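Local coordinates for DNA excision repair protein ERCC-6-like (Homo sapiens, PDB 5JNO) that acts as an ATP-dependent DNA translocase and tension sensor that associates with stretched, catenated DNA until it is resolved during anaphase, at residues Lys17-Ala22 with Lys33-Ala38. Numbering follows the deposited sequence.
Sequences KEAKEA and KLFNLA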
ATOM      1  N   LYS B  17      -4.409   6.866  -8.901  1.00 49.04           N
ATOM      2  CA  LYS B  17      -5.464   7.869  -8.825  1.00 52.51           C
ATOM      3  C   LYS B  17      -5.896   8.321 -10.246  1.00 52.65           C
ATOM      4  O   LYS B  17      -7.085   8.416 -10.531  1.00 52.63           O
ATOM      5  CB  LYS B  17      -5.025   9.086  -8.028  1.00 53.91           C
ATOM      6  CG  LYS B  17      -6.144  10.101  -7.805  1.00 59.75           C
ATOM      7  CD  LYS B  17      -5.614  11.448  -7.323  1.00 71.38           C
ATOM      8  CE  LYS B  17      -6.728  12.388  -6.839  1.00 80.36           C
ATOM      9  NZ  LYS B  17      -7.007  12.271  -5.372  1.00 85.53           N
ATOM     10  N   GLU B  18      -4.914   8.599 -11.095  1.00 52.99           N
ATOM     11  CA  GLU B  18      -5.159   9.112 -12.457  1.00 59.84           C
ATOM     12  C   GLU B  18      -5.691   8.031 -13.390  1.00 58.93           C
ATOM     13  O   GLU B  18      -6.522   8.316 -14.246  1.00 59.51           O
ATOM     14  CB  GLU B  18      -3.899   9.752 -13.044  1.00 58.06           C
ATOM     15  CG  GLU B  18      -3.634  11.140 -12.474  1.00 63.19           C
ATOM     16  CD  GLU B  18      -2.208  11.630 -12.674  1.00 66.22           C
ATOM     17  OE1 GLU B  18      -1.391  10.906 -13.287  1.00 65.78           O
ATOM     18  OE2 GLU B  18      -1.896  12.746 -12.192  1.00 69.42           O
ATOM     19  N   ALA B  19      -5.225   6.795 -13.211  1.00 58.62           N
ATOM     20  CA  ALA B  19      -5.754   5.671 -13.979  1.00 58.03           C
ATOM     21  C   ALA B  19      -7.229   5.429 -13.679  1.00 59.19           C
ATOM     22  O   ALA B  19      -8.001   5.140 -14.598  1.00 56.39           O
ATOM     23  CB  ALA B  19      -4.940   4.413 -13.752  1.00 53.73           C
ATOM     24  N   LYS B  20      -7.621   5.573 -12.410  1.00 57.09           N
ATOM     25  CA  LYS B  20      -9.036   5.488 -12.042  1.00 59.50           C
ATOM     26  C   LYS B  20      -9.877   6.602 -12.666  1.00 60.95           C
ATOM     27  O   LYS B  20     -10.964   6.336 -13.154  1.00 57.63           O
ATOM     28  CB  LYS B  20      -9.220   5.483 -10.533  1.00 60.01           C
ATOM     29  CG  LYS B  20      -8.811   4.160  -9.926  1.00 63.46           C
ATOM     30  CD  LYS B  20      -8.942   4.185  -8.425  1.00 69.74           C
ATOM     31  CE  LYS B  20      -8.530   2.846  -7.839  1.00 75.84           C
ATOM     32  NZ  LYS B  20      -8.768   2.819  -6.367  1.00 82.19           N
ATOM     33  N   GLU B  21      -9.378   7.838 -12.626  1.00 64.15           N
ATOM     34  CA  GLU B  21     -10.091   8.980 -13.196  1.00 68.16           C
ATOM     35  C   GLU B  21     -10.229   8.826 -14.700  1.00 67.78           C
ATOM     36  O   GLU B  21     -11.317   9.034 -15.243  1.00 67.48           O
ATOM     37  CB  GLU B  21      -9.401  10.294 -12.848  1.00 74.47           C
ATOM     38  CG  GLU B  21      -9.757  10.781 -11.448  1.00 86.70           C
ATOM     39  CD  GLU B  21      -8.646  11.576 -10.751  1.00 97.35           C
ATOM     40  OE1 GLU B  21      -7.706  12.055 -11.425  1.00107.19           O
ATOM     41  OE2 GLU B  21      -8.719  11.722  -9.511  1.00 92.89           O
ATOM     42  N   ALA B  22      -9.136   8.423 -15.350  1.00 63.70           N
ATOM     43  CA  ALA B  22      -9.136   8.117 -16.778  1.00 61.10           C
ATOM     44  C   ALA B  22     -10.182   7.058 -17.149  1.00 63.61           C
ATOM     45  O   ALA B  22     -10.863   7.181 -18.179  1.00 63.66           O
ATOM     46  CB  ALA B  22      -7.754   7.676 -17.239  1.00 58.31           C
ATOM     47  N   LYS B  33      -1.995   2.774 -19.862  1.00 59.13           N
ATOM     48  CA  LYS B  33      -0.642   3.273 -19.710  1.00 65.16           C
ATOM     49  C   LYS B  33      -0.329   3.525 -18.211  1.00 61.16           C
ATOM     50  O   LYS B  33       0.697   3.065 -17.719  1.00 58.54           O
ATOM     51  CB  LYS B  33      -0.470   4.556 -20.509  1.00 74.20           C
ATOM     52  CG  LYS B  33       0.900   5.212 -20.392  1.00 83.44           C
ATOM     53  CD  LYS B  33       0.894   6.597 -21.042  1.00 93.30           C
ATOM     54  CE  LYS B  33       1.856   7.562 -20.360  1.00 95.97           C
ATOM     55  NZ  LYS B  33       1.483   8.959 -20.692  1.00101.28           N
ATOM     56  N   LEU B  34      -1.214   4.232 -17.513  1.00 56.73           N
ATOM     57  CA  LEU B  34      -0.975   4.597 -16.097  1.00 58.00           C
ATOM     58  C   LEU B  34      -0.967   3.398 -15.130  1.00 56.64           C
ATOM     59  O   LEU B  34      -0.015   3.244 -14.341  1.00 55.02           O
ATOM     60  CB  LEU B  34      -1.976   5.646 -15.624  1.00 57.48           C
ATOM     61  CG  LEU B  34      -1.849   7.011 -16.296  1.00 60.02           C
ATOM     62  CD1 LEU B  34      -3.052   7.866 -15.936  1.00 63.30           C
ATOM     63  CD2 LEU B  34      -0.560   7.719 -15.906  1.00 63.39           C
ATOM     64  N   PHE B  35      -1.984   2.534 -15.206  1.00 52.29           N
ATOM     65  CA  PHE B  35      -1.939   1.279 -14.459  1.00 51.70           C
ATOM     66  C   PHE B  35      -0.655   0.490 -14.707  1.00 56.10           C
ATOM     67  O   PHE B  35      -0.145  -0.136 -13.793  1.00 59.03           O
ATOM     68  CB  PHE B  35      -3.151   0.382 -14.718  1.00 51.63           C
ATOM     69  CG  PHE B  35      -4.414   0.843 -14.036  1.00 52.30           C
ATOM     70  CD1 PHE B  35      -4.454   1.062 -12.646  1.00 52.97           C
ATOM     71  CD2 PHE B  35      -5.601   1.002 -14.765  1.00 51.86           C
ATOM     72  CE1 PHE B  35      -5.640   1.472 -12.024  1.00 53.09           C
ATOM     73  CE2 PHE B  35      -6.787   1.414 -14.148  1.00 51.31           C
ATOM     74  CZ  PHE B  35      -6.809   1.647 -12.780  1.00 54.50           C
ATOM     75  N   ASN B  36      -0.119   0.512 -15.920  1.00 54.75           N
ATOM     76  CA  ASN B  36       1.134  -0.203 -16.181  1.00 56.31           C
ATOM     77  C   ASN B  36       2.348   0.404 -15.536  1.00 54.71           C
ATOM     78  O   ASN B  36       3.237  -0.325 -15.119  1.00 57.13           O
ATOM     79  CB  ASN B  36       1.384  -0.340 -17.682  1.00 60.95           C
ATOM     80  CG  ASN B  36       0.710  -1.556 -18.243  1.00 62.93           C
ATOM     81  OD1 ASN B  36       1.112  -2.682 -17.942  1.00 62.80           O
ATOM     82  ND2 ASN B  36      -0.342  -1.352 -19.015  1.00 64.32           N
ATOM     83  N   LEU B  37       2.408   1.730 -15.509  1.00 53.81           N
ATOM     84  CA  LEU B  37       3.481   2.443 -14.816  1.00 57.53           C
ATOM     85  C   LEU B  37       3.429   2.175 -13.290  1.00 54.96           C
ATOM     86  O   LEU B  37       4.471   2.017 -12.648  1.00 57.70           O
ATOM     87  CB  LEU B  37       3.402   3.945 -15.102  1.00 57.36           C
ATOM     88  CG  LEU B  37       3.669   4.331 -16.551  1.00 60.55           C
ATOM     89  CD1 LEU B  37       3.267   5.774 -16.812  1.00 61.55           C
ATOM     90  CD2 LEU B  37       5.126   4.101 -16.919  1.00 62.86           C
ATOM     91  N   ALA B  38       2.217   2.081 -12.745  1.00 53.36           N
ATOM     92  CA  ALA B  38       1.994   1.616 -11.372  1.00 52.13           C
ATOM     93  C   ALA B  38       2.466   0.172 -11.119  1.00 54.63           C
ATOM     94  O   ALA B  38       3.193  -0.099 -10.157  1.00 55.36           O
ATOM     95  CB  ALA B  38       0.527   1.760 -11.004  1.00 51.37           C
TER
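Ala-19 meets Leu-34 and Phe-35 where the two antiparallel helices of a TPR repeat, 6-25 and 28-41, pack together as a helical hairpin; this chain is the N-terminal fragment of the longer translocase that holds TPR 1. The axes of segments 17-22 and 33-38 approach to 8.5 Å, with 158° between their N-to-C directions. The small alanine side chain is consistent with so close an approach: its CA comes within 5.3 Å of the CA of Leu-34, and the CB atoms of Ala-19 and Leu-34 are 3.7 Å apart. The same methyl group also meets the aromatic ring of Phe-35. It sits over the middle of one face in a CH-pi contact, CB of Ala-19 lying 3.3 Å from the ring centroid and only 4° from the ring normal. With chi1 at -75°, CG of Phe-35 is anti to its carbonyl carbon, which carries the ring across to helix 6-25, its face turned to the methyl. CZ of Phe-35 also comes obliquely toward the backbone N of Lys-20, and the ring touches Thr-23 of helix 6-25 and Arg-50 in the chain after the hairpin. Leu-34 packs beside the same methyl and also touches Tyr-15. No hydrogen bond joins the two segments; the fit is apolar, and the hydroxyl of Thr-23 bonds back to the carbonyl of Ala-19 within its own helix. At the more exposed border, CD1 of Leu-34 lies alongside the first helix, 3.6 Å from CB of Glu-18 and equally near the backbone N of Ala-19.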